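Local atomic coordinates of alkaline phosphatase D (Bacillus subtilis, PDB entry 2YEQ), a protein that hydrolyses phosphate esters, acting as an alkaline phosphatase and phosphodiesterase, with an active site that contains iron(III) and calcium. Residues A[112-117]-A[265-270]; A[323-328]-A[445-450]; A[401-406]-A[475-480]. All blocks are in the same frame, centred on the assembly; numbering follows the deposited sequence.

Contact 1. Residues A[112-117]-A[265-270]; sequences ANVPQM and FTYGNL
Ala-112 and Gly-268 bring the two backbones closest, with their CA atoms 4.4 Å apart. Residues 267-270 form a type II' beta turn, the hairpin link between strands 263-267 and 271-275. Within it Leu-270 N donates to Tyr-267 O. The irregular 112-116 run lies against this turn, and Asn-269 N donates to Ala-112 O at 2.9 Å. Gly-268 has positive phi, and a beta carbon there would run into Ala-112 O. Further out the two Asn amides meet, with ND2 of Asn-269 giving a 2.8 Å bond to OD1 of Asn-113. The bond is nearly straight (162°) and falls on a lone pair in the carbonyl plane, although the amide planes stand 83° apart. On the apolar side, CG2 of Val-114 sits 3.6 Å from CB of Leu-270. Met-117 runs extended across one face of Tyr-267, its CG anti to the backbone N (chi1 177°). SD of Met-117 lies 3.8 Å from the Tyr-267 ring centroid, a Met-aromatic contact. The two Asn-269 bonds thus hold the turn at its more exposed side. The apolar contacts of Val-114, Met-117, Tyr-267 and Leu-270 are buried, with one water linking Tyr-267 OH to Gln-116 O.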
ATOM      1  N   ALA A 112      -8.774   9.124  23.274  1.00 37.07           N
ATOM      2  CA  ALA A 112      -8.288   8.195  24.300  1.00 37.06           C
ATOM      3  C   ALA A 112      -6.782   8.294  24.401  1.00 37.70           C
ATOM      4  O   ALA A 112      -6.081   8.406  23.400  1.00 34.25           O
ATOM      5  CB  ALA A 112      -8.693   6.743  24.002  1.00 32.99           C
ATOM      6  N   ASN A 113      -6.289   8.226  25.629  1.00 36.08           N
ATOM      7  CA  ASN A 113      -4.881   8.369  25.907  1.00 40.52           C
ATOM      8  C   ASN A 113      -4.146   7.030  25.804  1.00 44.35           C
ATOM      9  O   ASN A 113      -3.722   6.452  26.805  1.00 50.46           O
ATOM     10  CB  ASN A 113      -4.724   8.971  27.308  1.00 46.74           C
ATOM     11  CG  ASN A 113      -3.403   9.658  27.498  1.00 52.19           C
ATOM     12  OD1 ASN A 113      -2.947  10.403  26.636  1.00 56.00           O
ATOM     13  ND2 ASN A 113      -2.775   9.414  28.637  1.00 60.01           N
ATOM     14  N   VAL A 114      -3.958   6.545  24.587  1.00 39.79           N
ATOM     15  CA  VAL A 114      -3.361   5.231  24.394  1.00 34.21           C
ATOM     16  C   VAL A 114      -1.850   5.304  24.440  1.00 32.82           C
ATOM     17  O   VAL A 114      -1.256   6.200  23.847  1.00 35.68           O
ATOM     18  CB  VAL A 114      -3.857   4.578  23.072  1.00 39.52           C
ATOM     19  CG1 VAL A 114      -5.364   4.373  23.142  1.00 42.06           C
ATOM     20  CG2 VAL A 114      -3.547   5.435  21.907  1.00 33.70           C
ATOM     21  N   PRO A 115      -1.218   4.355  25.136  1.00 31.11           N
ATOM     22  CA  PRO A 115       0.237   4.367  25.316  1.00 29.09           C
ATOM     23  C   PRO A 115       1.060   3.815  24.163  1.00 29.59           C
ATOM     24  O   PRO A 115       2.250   4.119  24.073  1.00 28.71           O
ATOM     25  CB  PRO A 115       0.444   3.430  26.522  1.00 30.72           C
ATOM     26  CG  PRO A 115      -0.680   2.499  26.460  1.00 30.78           C
ATOM     27  CD  PRO A 115      -1.849   3.340  25.994  1.00 29.05           C
ATOM     28  N   GLN A 116       0.464   2.985  23.305  1.00 28.37           N
ATOM     29  CA  GLN A 116       1.232   2.319  22.256  1.00 31.37           C
ATOM     30  C   GLN A 116       0.334   1.846  21.102  1.00 28.67           C
ATOM     31  O   GLN A 116      -0.864   1.602  21.285  1.00 26.83           O
ATOM     32  CB  GLN A 116       2.004   1.141  22.834  1.00 34.57           C
ATOM     33  CG  GLN A 116       3.031   0.522  21.907  1.00 37.61           C
ATOM     34  CD  GLN A 116       3.873  -0.554  22.591  1.00 41.23           C
ATOM     35  OE1 GLN A 116       4.811  -0.250  23.311  1.00 49.59           O
ATOM     36  NE2 GLN A 116       3.561  -1.813  22.326  1.00 41.11           N
ATOM     37  N   MET A 117       0.934   1.768  19.919  1.00 27.00           N
ATOM     38  CA  MET A 117       0.280   1.254  18.723  1.00 26.73           C
ATOM     39  C   MET A 117       1.339   0.503  17.951  1.00 26.00           C
ATOM     40  O   MET A 117       2.487   0.964  17.853  1.00 23.33           O
ATOM     41  CB  MET A 117      -0.235   2.422  17.869  1.00 30.04           C
ATOM     42  CG  MET A 117      -0.870   1.994  16.565  1.00 36.17           C
ATOM     43  SD  MET A 117      -1.339   3.385  15.551  1.00 35.99           S
ATOM     44  CE  MET A 117      -2.407   2.540  14.352  1.00 34.95           C
ATOM     45  N   PHE A 265      -8.217   9.160   9.878  1.00 23.99           N
ATOM     46  CA  PHE A 265      -8.674   8.691  11.178  1.00 23.74           C
ATOM     47  C   PHE A 265      -7.574   8.898  12.235  1.00 22.98           C
ATOM     48  O   PHE A 265      -6.406   9.053  11.902  1.00 19.10           O
ATOM     49  CB  PHE A 265      -9.084   7.214  11.114  1.00 23.62           C
ATOM     50  CG  PHE A 265      -7.942   6.279  10.864  1.00 24.52           C
ATOM     51  CD1 PHE A 265      -7.471   6.066   9.573  1.00 25.57           C
ATOM     52  CD2 PHE A 265      -7.334   5.602  11.912  1.00 23.09           C
ATOM     53  CE1 PHE A 265      -6.412   5.210   9.338  1.00 25.48           C
ATOM     54  CE2 PHE A 265      -6.282   4.745  11.681  1.00 24.52           C
ATOM     55  CZ  PHE A 265      -5.810   4.552  10.389  1.00 26.62           C
ATOM     56  N   THR A 266      -7.966   8.901  13.506  1.00 23.80           N
ATOM     57  CA  THR A 266      -7.011   9.070  14.599  1.00 27.67           C
ATOM     58  C   THR A 266      -7.009   7.811  15.450  1.00 25.58           C
ATOM     59  O   THR A 266      -8.036   7.164  15.613  1.00 27.61           O
ATOM     60  CB  THR A 266      -7.364  10.268  15.499  1.00 31.58           C
ATOM     61  OG1 THR A 266      -8.643  10.029  16.098  1.00 37.11           O
ATOM     62  CG2 THR A 266      -7.428  11.561  14.692  1.00 29.92           C
ATOM     63  N   TYR A 267      -5.842   7.448  15.944  1.00 24.92           N
ATOM     64  CA  TYR A 267      -5.697   6.328  16.841  1.00 25.25           C
ATOM     65  C   TYR A 267      -5.590   6.898  18.261  1.00 27.38           C
ATOM     66  O   TYR A 267      -4.500   7.181  18.746  1.00 26.91           O
ATOM     67  CB  TYR A 267      -4.477   5.522  16.467  1.00 25.83           C
ATOM     68  CG  TYR A 267      -4.485   4.147  17.071  1.00 30.26           C
ATOM     69  CD1 TYR A 267      -5.090   3.091  16.410  1.00 32.42           C
ATOM     70  CD2 TYR A 267      -3.892   3.899  18.324  1.00 31.20           C
ATOM     71  CE1 TYR A 267      -5.113   1.803  16.970  1.00 35.72           C
ATOM     72  CE2 TYR A 267      -3.907   2.615  18.892  1.00 33.56           C
ATOM     73  CZ  TYR A 267      -4.529   1.576  18.208  1.00 33.46           C
ATOM     74  OH  TYR A 267      -4.554   0.316  18.747  1.00 37.42           O
ATOM     75  N   GLY A 268      -6.740   7.105  18.894  1.00 27.52           N
ATOM     76  CA  GLY A 268      -6.798   7.837  20.155  1.00 31.21           C
ATOM     77  C   GLY A 268      -6.213   9.231  19.973  1.00 34.37           C
ATOM     78  O   GLY A 268      -6.495   9.903  18.978  1.00 32.62           O
ATOM     79  N   ASN A 269      -5.379   9.659  20.917  1.00 28.85           N
ATOM     80  CA  ASN A 269      -4.626  10.900  20.770  1.00 26.23           C
ATOM     81  C   ASN A 269      -3.192  10.628  20.414  1.00 23.70           C
ATOM     82  O   ASN A 269      -2.365  11.525  20.441  1.00 26.47           O
ATOM     83  CB  ASN A 269      -4.683  11.726  22.056  1.00 32.16           C
ATOM     84  CG  ASN A 269      -3.883  11.097  23.210  1.00 35.20           C
ATOM     85  OD1 ASN A 269      -3.275  10.015  23.083  1.00 37.45           O
ATOM     86  ND2 ASN A 269      -3.897  11.773  24.350  1.00 38.99           N
ATOM     87  N   LEU A 270      -2.876   9.385  20.105  1.00 18.84           N
ATOM     88  CA  LEU A 270      -1.511   9.033  19.796  1.00 20.64           C
ATOM     89  C   LEU A 270      -1.098   9.430  18.359  1.00 23.08           C
ATOM     90  O   LEU A 270       0.021   9.918  18.136  1.00 22.15           O
ATOM     91  CB  LEU A 270      -1.309   7.528  20.005  1.00 20.30           C
ATOM     92  CG  LEU A 270       0.078   6.922  19.800  1.00 21.54           C
ATOM     93  CD1 LEU A 270       1.119   7.551  20.714  1.00 21.52           C
ATOM     94  CD2 LEU A 270       0.032   5.373  20.002  1.00 20.85           C
TER
HETATM   95  O   HOH W   1      -1.212   8.736  23.660  1.00 34.75           O
HETATM   96  O   HOH W   2      -3.304  -0.016  20.957  1.00 47.99           O

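Contact 2. Residues A[323-328]-A[445-450]; sequences AHWNVL and CTVTPH
The Trp-325 indole, Val-447 and the Thr-448 carbonyl make the tight half of this contact. NE1 of Trp-325 donates to Thr-448 O at 2.8 Å, and the bond is close to straight (163°). The acceptor lies at the indole edge, near the ring plane. NE1 stands tilted 31° from the plane of the Thr-448 carbonyl. Val-447 adds a methyl: its CG1 reaches CD1 of Trp-325 at 3.4 Å, at an oblique slant to the ring. CG1 of Val-447 is anti to its own backbone N (chi1 -177°), which turns this methyl to the indole. Two sheets face each other here, as in the beta sandwich of calcineurin-like phosphoesterases. Strand 325-329 belongs to one and strand 440-448 to the other. The indole reaches from one sheet to the other, also meeting Trp-452 edge-to-face and Lys-479 in a cation-pi contact. His-324 and Pro-449 are partly exposed but still close: CB of Pro-449 sits 3.7 Å above the centre of the His-324 imidazole, a CH-pi contact. The loosening begins at His-450, which is exposed. Its side chain stays at least 4.8 Å from segment 323-328, and its backbone C is 4.1 Å from CZ2 of Trp-325.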
ATOM      1  N   ALA A 323      -2.868  15.276  18.016  1.00 26.46           N
ATOM      2  CA  ALA A 323      -2.285  13.967  18.293  1.00 25.19           C
ATOM      3  C   ALA A 323      -0.796  14.085  18.484  1.00 24.04           C
ATOM      4  O   ALA A 323      -0.201  15.044  18.035  1.00 24.94           O
ATOM      5  CB  ALA A 323      -2.599  12.978  17.157  1.00 23.62           C
ATOM      6  N   HIS A 324      -0.189  13.098  19.144  1.00 24.61           N
ATOM      7  CA  HIS A 324       1.272  13.045  19.301  1.00 25.03           C
ATOM      8  C   HIS A 324       2.031  12.887  17.997  1.00 26.55           C
ATOM      9  O   HIS A 324       3.196  13.283  17.918  1.00 22.14           O
ATOM     10  CB  HIS A 324       1.695  11.905  20.236  1.00 27.85           C
ATOM     11  CG  HIS A 324       1.321  12.143  21.666  1.00 30.39           C
ATOM     12  ND1 HIS A 324       1.930  13.105  22.439  1.00 33.37           N
ATOM     13  CD2 HIS A 324       0.367  11.579  22.447  1.00 32.89           C
ATOM     14  CE1 HIS A 324       1.378  13.115  23.642  1.00 32.51           C
ATOM     15  NE2 HIS A 324       0.420  12.206  23.669  1.00 29.57           N
ATOM     16  N   TRP A 325       1.390  12.287  16.986  1.00 23.35           N
ATOM     17  CA  TRP A 325       2.008  12.094  15.677  1.00 22.81           C
ATOM     18  C   TRP A 325       1.017  12.402  14.540  1.00 21.72           C
ATOM     19  O   TRP A 325      -0.196  12.199  14.673  1.00 23.28           O
ATOM     20  CB  TRP A 325       2.491  10.660  15.531  1.00 23.85           C
ATOM     21  CG  TRP A 325       3.531  10.266  16.545  1.00 23.57           C
ATOM     22  CD1 TRP A 325       3.318   9.634  17.733  1.00 24.29           C
ATOM     23  CD2 TRP A 325       4.922  10.511  16.466  1.00 22.68           C
ATOM     24  NE1 TRP A 325       4.510   9.452  18.402  1.00 22.83           N
ATOM     25  CE2 TRP A 325       5.513   9.982  17.642  1.00 24.57           C
ATOM     26  CE3 TRP A 325       5.740  11.124  15.518  1.00 23.20           C
ATOM     27  CZ2 TRP A 325       6.874  10.062  17.885  1.00 24.08           C
ATOM     28  CZ3 TRP A 325       7.072  11.187  15.746  1.00 25.12           C
ATOM     29  CH2 TRP A 325       7.641  10.658  16.927  1.00 25.24           C
ATOM     30  N   ASN A 326       1.553  12.907  13.439  1.00 23.47           N
ATOM     31  CA  ASN A 326       0.770  13.183  12.218  1.00 21.36           C
ATOM     32  C   ASN A 326       1.398  12.345  11.140  1.00 20.08           C
ATOM     33  O   ASN A 326       2.600  12.412  10.928  1.00 19.19           O
ATOM     34  CB  ASN A 326       0.852  14.660  11.863  1.00 24.44           C
ATOM     35  CG  ASN A 326       0.058  15.507  12.789  1.00 21.72           C
ATOM     36  OD1 ASN A 326      -1.154  15.364  12.875  1.00 24.62           O
ATOM     37  ND2 ASN A 326       0.733  16.419  13.502  1.00 24.40           N
ATOM     38  N   VAL A 327       0.604  11.481  10.517  1.00 19.50           N
ATOM     39  CA  VAL A 327       1.152  10.463   9.615  1.00 18.68           C
ATOM     40  C   VAL A 327       0.554  10.663   8.219  1.00 17.43           C
ATOM     41  O   VAL A 327      -0.640  10.920   8.107  1.00 17.41           O
ATOM     42  CB  VAL A 327       0.839   9.050  10.130  1.00 18.82           C
ATOM     43  CG1 VAL A 327       1.480   7.951   9.228  1.00 18.30           C
ATOM     44  CG2 VAL A 327       1.336   8.902  11.602  1.00 20.49           C
ATOM     45  N   LEU A 328       1.418  10.613   7.210  1.00 19.10           N
ATOM     46  CA  LEU A 328       1.016  10.568   5.806  1.00 20.15           C
ATOM     47  C   LEU A 328       1.245   9.149   5.282  1.00 16.94           C
ATOM     48  O   LEU A 328       2.356   8.736   5.050  1.00 19.44           O
ATOM     49  CB  LEU A 328       1.823  11.565   4.964  1.00 22.57           C
ATOM     50  CG  LEU A 328       1.808  13.055   5.307  1.00 26.01           C
ATOM     51  CD1 LEU A 328       2.375  13.880   4.102  1.00 25.03           C
ATOM     52  CD2 LEU A 328       0.441  13.472   5.725  1.00 25.79           C
ATOM     53  N   CYS A 445       5.893  -0.863  12.533  1.00 21.16           N
ATOM     54  CA  CYS A 445       6.053   0.360  13.296  1.00 21.44           C
ATOM     55  C   CYS A 445       5.461   0.199  14.707  1.00 23.41           C
ATOM     56  O   CYS A 445       4.359  -0.311  14.868  1.00 22.33           O
ATOM     57  CB  CYS A 445       5.417   1.542  12.566  1.00 23.14           C
ATOM     58  SG  CYS A 445       6.367   1.988  11.049  1.00 26.01           S
ATOM     59  N   THR A 446       6.204   0.676  15.712  1.00 22.22           N
ATOM     60  CA  THR A 446       5.730   0.715  17.097  1.00 21.80           C
ATOM     61  C   THR A 446       5.790   2.135  17.591  1.00 20.90           C
ATOM     62  O   THR A 446       6.839   2.763  17.576  1.00 20.77           O
ATOM     63  CB  THR A 446       6.590  -0.172  18.004  1.00 27.74           C
ATOM     64  OG1 THR A 446       6.633  -1.499  17.467  1.00 26.36           O
ATOM     65  CG2 THR A 446       6.008  -0.210  19.413  1.00 27.68           C
ATOM     66  N   VAL A 447       4.649   2.666  17.969  1.00 19.90           N
ATOM     67  CA  VAL A 447       4.518   4.070  18.232  1.00 22.12           C
ATOM     68  C   VAL A 447       4.120   4.302  19.672  1.00 22.53           C
ATOM     69  O   VAL A 447       3.159   3.708  20.148  1.00 24.08           O
ATOM     70  CB  VAL A 447       3.437   4.691  17.336  1.00 21.57           C
ATOM     71  CG1 VAL A 447       3.348   6.223  17.566  1.00 21.71           C
ATOM     72  CG2 VAL A 447       3.730   4.336  15.854  1.00 23.45           C
ATOM     73  N   THR A 448       4.838   5.211  20.329  1.00 24.90           N
ATOM     74  CA  THR A 448       4.492   5.704  21.652  1.00 24.74           C
ATOM     75  C   THR A 448       4.488   7.223  21.575  1.00 25.81           C
ATOM     76  O   THR A 448       4.998   7.779  20.612  1.00 27.29           O
ATOM     77  CB  THR A 448       5.543   5.209  22.708  1.00 26.51           C
ATOM     78  OG1 THR A 448       6.840   5.699  22.368  1.00 28.83           O
ATOM     79  CG2 THR A 448       5.602   3.676  22.723  1.00 24.15           C
ATOM     80  N   PRO A 449       3.964   7.905  22.594  1.00 26.77           N
ATOM     81  CA  PRO A 449       3.850   9.365  22.532  1.00 28.71           C
ATOM     82  C   PRO A 449       5.140  10.124  22.228  1.00 28.65           C
ATOM     83  O   PRO A 449       5.077  11.156  21.567  1.00 32.63           O
ATOM     84  CB  PRO A 449       3.303   9.732  23.911  1.00 27.93           C
ATOM     85  CG  PRO A 449       2.490   8.550  24.295  1.00 25.76           C
ATOM     86  CD  PRO A 449       3.322   7.382  23.814  1.00 26.39           C
ATOM     87  N   HIS A 450       6.289   9.619  22.671  1.00 27.28           N
ATOM     88  CA  HIS A 450       7.545  10.356  22.499  1.00 31.66           C
ATOM     89  C   HIS A 450       8.534   9.669  21.600  1.00 30.56           C
ATOM     90  O   HIS A 450       9.648  10.160  21.394  1.00 29.28           O
ATOM     91  CB  HIS A 450       8.179  10.627  23.874  1.00 38.03           C
ATOM     92  CG  HIS A 450       7.266  11.371  24.798  1.00 41.89           C
ATOM     93  ND1 HIS A 450       6.596  12.514  24.412  1.00 48.84           N
ATOM     94  CD2 HIS A 450       6.854  11.100  26.058  1.00 44.63           C
ATOM     95  CE1 HIS A 450       5.827  12.931  25.403  1.00 45.44           C
ATOM     96  NE2 HIS A 450       5.970  12.093  26.416  1.00 51.82           N
TER

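Contact 3. Residues A[401-406]-A[475-480]; sequences FGAEFV and FVYQKD
A classic beta bulge at Phe-401 and Gly-402, both facing Leu-389, receives the phenol of Tyr-477. CZ of Tyr-477 comes to 3.8 Å from CA of Gly-402. The backbone of Gly-402 lies over one ring face, offset toward the rim. On the opposite face Lys-479 N sits 3.5 Å above the plane of the Tyr-477 ring, over its centre, so the ring is held between the bulge and its own chain. CG of Tyr-477 is anti to the backbone N (chi1 172°), which sends the phenol across to strand 400-406. OH of Tyr-477 is 3.6 Å from Gly-402 N, without bonding to it, and is instead hydrogen-bonded to Asn-372 O. The two strands belong to opposing sheets of the beta sandwich of the calcineurin-like phosphatase fold. Strands 401-406 and 475-477 run roughly antiparallel (156°) with their axes 8.8 Å apart, too far for backbone pairing, so side chains of 475-477 bridge to the other strand. CB of Ala-403 lies 4.5 Å from CG of Tyr-477, oblique to the ring. With an alanine at Tyr-477, Asn-372 O would probably lose its hydroxyl mate and a gap would probably open beside the Gly-402 backbone. Toward the other end the fit is looser. CE1 of Phe-405 approaches CB of Phe-475 at 4.5 Å, obliquely to the Phe-405 ring. The ring of Phe-475 turns instead to that of Phe-435, and that of Phe-405 meets Trp-452 at a shallow angle between planes.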
ATOM      1  N   PHE A 401      11.588  18.173  10.756  1.00 22.69           N
ATOM      2  CA  PHE A 401      10.171  18.176  11.069  1.00 19.98           C
ATOM      3  C   PHE A 401       9.613  16.748  11.166  1.00 19.95           C
ATOM      4  O   PHE A 401       8.475  16.545  11.583  1.00 22.15           O
ATOM      5  CB  PHE A 401       9.353  19.054  10.093  1.00 20.61           C
ATOM      6  CG  PHE A 401       9.209  18.495   8.702  1.00 22.28           C
ATOM      7  CD1 PHE A 401       8.180  17.615   8.392  1.00 23.89           C
ATOM      8  CD2 PHE A 401      10.061  18.902   7.687  1.00 21.80           C
ATOM      9  CE1 PHE A 401       8.021  17.134   7.101  1.00 24.21           C
ATOM     10  CE2 PHE A 401       9.908  18.432   6.394  1.00 24.75           C
ATOM     11  CZ  PHE A 401       8.898  17.533   6.099  1.00 24.00           C
ATOM     12  N   GLY A 402      10.399  15.767  10.781  1.00 21.01           N
ATOM     13  CA  GLY A 402       9.905  14.394  10.818  1.00 20.84           C
ATOM     14  C   GLY A 402      10.810  13.408  10.166  1.00 19.17           C
ATOM     15  O   GLY A 402      12.003  13.648  10.008  1.00 22.09           O
ATOM     16  N   ALA A 403      10.230  12.287   9.747  1.00 20.22           N
ATOM     17  CA  ALA A 403      10.973  11.204   9.126  1.00 19.34           C
ATOM     18  C   ALA A 403      10.117  10.511   8.059  1.00 18.21           C
ATOM     19  O   ALA A 403       8.895  10.540   8.141  1.00 16.36           O
ATOM     20  CB  ALA A 403      11.385  10.163  10.174  1.00 20.21           C
ATOM     21  N   GLU A 404      10.788   9.895   7.097  1.00 18.04           N
ATOM     22  CA  GLU A 404      10.142   9.056   6.085  1.00 19.95           C
ATOM     23  C   GLU A 404      10.657   7.633   6.184  1.00 18.03           C
ATOM     24  O   GLU A 404      11.857   7.407   6.183  1.00 18.18           O
ATOM     25  CB  GLU A 404      10.420   9.571   4.654  1.00 19.69           C
ATOM     26  CG  GLU A 404       9.688   8.734   3.591  1.00 20.43           C
ATOM     27  CD  GLU A 404       9.879   9.182   2.130  1.00 24.46           C
ATOM     28  OE1 GLU A 404      10.906   9.840   1.790  1.00 23.39           O
ATOM     29  OE2 GLU A 404       9.001   8.788   1.309  1.00 21.31           O
ATOM     30  N   PHE A 405       9.729   6.673   6.235  1.00 18.68           N
ATOM     31  CA  PHE A 405      10.053   5.263   6.131  1.00 17.41           C
ATOM     32  C   PHE A 405       9.495   4.718   4.830  1.00 17.81           C
ATOM     33  O   PHE A 405       8.270   4.616   4.665  1.00 18.73           O
ATOM     34  CB  PHE A 405       9.430   4.527   7.328  1.00 18.74           C
ATOM     35  CG  PHE A 405       9.907   5.074   8.644  1.00 18.39           C
ATOM     36  CD1 PHE A 405      11.234   4.915   9.007  1.00 20.23           C
ATOM     37  CD2 PHE A 405       9.083   5.795   9.456  1.00 19.08           C
ATOM     38  CE1 PHE A 405      11.727   5.456  10.206  1.00 20.56           C
ATOM     39  CE2 PHE A 405       9.580   6.360  10.689  1.00 20.84           C
ATOM     40  CZ  PHE A 405      10.902   6.174  11.031  1.00 18.43           C
ATOM     41  N   VAL A 406      10.396   4.376   3.927  1.00 16.44           N
ATOM     42  CA  VAL A 406      10.060   3.813   2.643  1.00 17.02           C
ATOM     43  C   VAL A 406      10.190   2.309   2.767  1.00 17.20           C
ATOM     44  O   VAL A 406      11.258   1.774   3.016  1.00 17.65           O
ATOM     45  CB  VAL A 406      11.020   4.297   1.535  1.00 16.80           C
ATOM     46  CG1 VAL A 406      10.647   3.701   0.156  1.00 17.15           C
ATOM     47  CG2 VAL A 406      11.055   5.861   1.498  1.00 17.02           C
ATOM     48  N   PHE A 475      15.047   1.701  13.528  1.00 20.78           N
ATOM     49  CA  PHE A 475      15.311   3.134  13.715  1.00 20.39           C
ATOM     50  C   PHE A 475      14.291   3.691  14.640  1.00 20.25           C
ATOM     51  O   PHE A 475      13.127   3.275  14.621  1.00 22.07           O
ATOM     52  CB  PHE A 475      15.290   3.885  12.364  1.00 21.99           C
ATOM     53  CG  PHE A 475      16.403   3.490  11.442  1.00 21.56           C
ATOM     54  CD1 PHE A 475      16.253   2.435  10.563  1.00 22.20           C
ATOM     55  CD2 PHE A 475      17.600   4.173  11.452  1.00 23.73           C
ATOM     56  CE1 PHE A 475      17.283   2.059   9.734  1.00 22.93           C
ATOM     57  CE2 PHE A 475      18.622   3.815  10.610  1.00 22.44           C
ATOM     58  CZ  PHE A 475      18.480   2.746   9.767  1.00 22.74           C
ATOM     59  N   VAL A 476      14.718   4.616  15.493  1.00 20.23           N
ATOM     60  CA  VAL A 476      13.803   5.359  16.317  1.00 19.86           C
ATOM     61  C   VAL A 476      13.899   6.866  16.034  1.00 19.23           C
ATOM     62  O   VAL A 476      14.977   7.373  15.773  1.00 19.11           O
ATOM     63  CB  VAL A 476      14.103   5.092  17.807  1.00 22.75           C
ATOM     64  CG1 VAL A 476      13.289   6.016  18.667  1.00 24.62           C
ATOM     65  CG2 VAL A 476      13.789   3.664  18.147  1.00 21.28           C
ATOM     66  N   TYR A 477      12.764   7.564  16.089  1.00 21.21           N
ATOM     67  CA  TYR A 477      12.732   9.015  15.947  1.00 22.79           C
ATOM     68  C   TYR A 477      12.072   9.549  17.182  1.00 23.69           C
ATOM     69  O   TYR A 477      11.008   9.076  17.582  1.00 24.67           O
ATOM     70  CB  TYR A 477      11.982   9.457  14.666  1.00 25.30           C
ATOM     71  CG  TYR A 477      11.733  10.951  14.551  1.00 25.56           C
ATOM     72  CD1 TYR A 477      12.775  11.840  14.350  1.00 32.10           C
ATOM     73  CD2 TYR A 477      10.458  11.474  14.671  1.00 29.42           C
ATOM     74  CE1 TYR A 477      12.545  13.229  14.258  1.00 32.85           C
ATOM     75  CE2 TYR A 477      10.216  12.851  14.556  1.00 30.03           C
ATOM     76  CZ  TYR A 477      11.266  13.716  14.343  1.00 28.73           C
ATOM     77  OH  TYR A 477      11.023  15.068  14.261  1.00 30.05           O
ATOM     78  N   GLN A 478      12.693  10.547  17.798  1.00 27.78           N
ATOM     79  CA  GLN A 478      12.199  11.094  19.048  1.00 31.95           C
ATOM     80  C   GLN A 478      11.882  12.587  19.062  1.00 34.60           C
ATOM     81  O   GLN A 478      11.859  13.189  20.125  1.00 39.55           O
ATOM     82  CB  GLN A 478      13.207  10.785  20.140  1.00 34.77           C
ATOM     83  CG  GLN A 478      13.243   9.344  20.485  1.00 37.98           C
ATOM     84  CD  GLN A 478      14.340   8.989  21.473  1.00 45.05           C
ATOM     85  OE1 GLN A 478      15.258   9.773  21.729  1.00 50.51           O
ATOM     86  NE2 GLN A 478      14.256   7.787  22.019  1.00 45.93           N
ATOM     87  N   LYS A 479      11.582  13.179  17.918  1.00 37.23           N
ATOM     88  CA  LYS A 479      11.105  14.568  17.898  1.00 40.95           C
ATOM     89  C   LYS A 479      12.163  15.519  18.466  1.00 41.75           C
ATOM     90  O   LYS A 479      11.911  16.296  19.381  1.00 39.96           O
ATOM     91  CB  LYS A 479       9.789  14.727  18.672  1.00 39.02           C
ATOM     92  CG  LYS A 479       8.686  13.754  18.275  1.00 40.35           C
ATOM     93  CD  LYS A 479       7.313  14.298  18.670  1.00 38.29           C
ATOM     94  CE  LYS A 479       6.402  13.227  19.203  1.00 38.10           C
ATOM     95  NZ  LYS A 479       5.172  13.790  19.782  1.00 35.40           N
ATOM     96  N   ASP A 480      13.364  15.410  17.935  1.00 45.22           N
ATOM     97  CA  ASP A 480      14.431  16.327  18.267  1.00 44.90           C
ATOM     98  C   ASP A 480      15.356  16.365  17.074  1.00 43.49           C
ATOM     99  O   ASP A 480      15.191  15.575  16.114  1.00 49.02           O
ATOM    100  CB  ASP A 480      15.153  15.920  19.568  1.00 46.84           C
ATOM    101  CG  ASP A 480      15.768  14.506  19.522  1.00 47.53           C
ATOM    102  OD1 ASP A 480      16.229  14.042  18.462  1.00 47.75           O
ATOM    103  OD2 ASP A 480      15.833  13.853  20.588  1.00 47.42           O
TER

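How the contacts relate
From the N terminus, contact 1 closes first, bringing the 265-270 turn back to the run before strand 117-122. Contact 2 opens only afterwards, at 323-328. Contact 3 opens at 401-406, before 445-450 completes contact 2, and closes at 475-480, so contacts 2 and 3 cross. All three join the same two sheets. Contacts 1 and 2 are continuous through probable backbone hydrogen bonds: Met-117 O with Val-447 N in one sheet, and Asn-269 O with His-324 N in the other. Lys-479 NZ of contact 3 reaches His-324 O of contact 2 at 2.8 Å. Contacts 1 and 3 do not touch; their centres are about 18 Å apart.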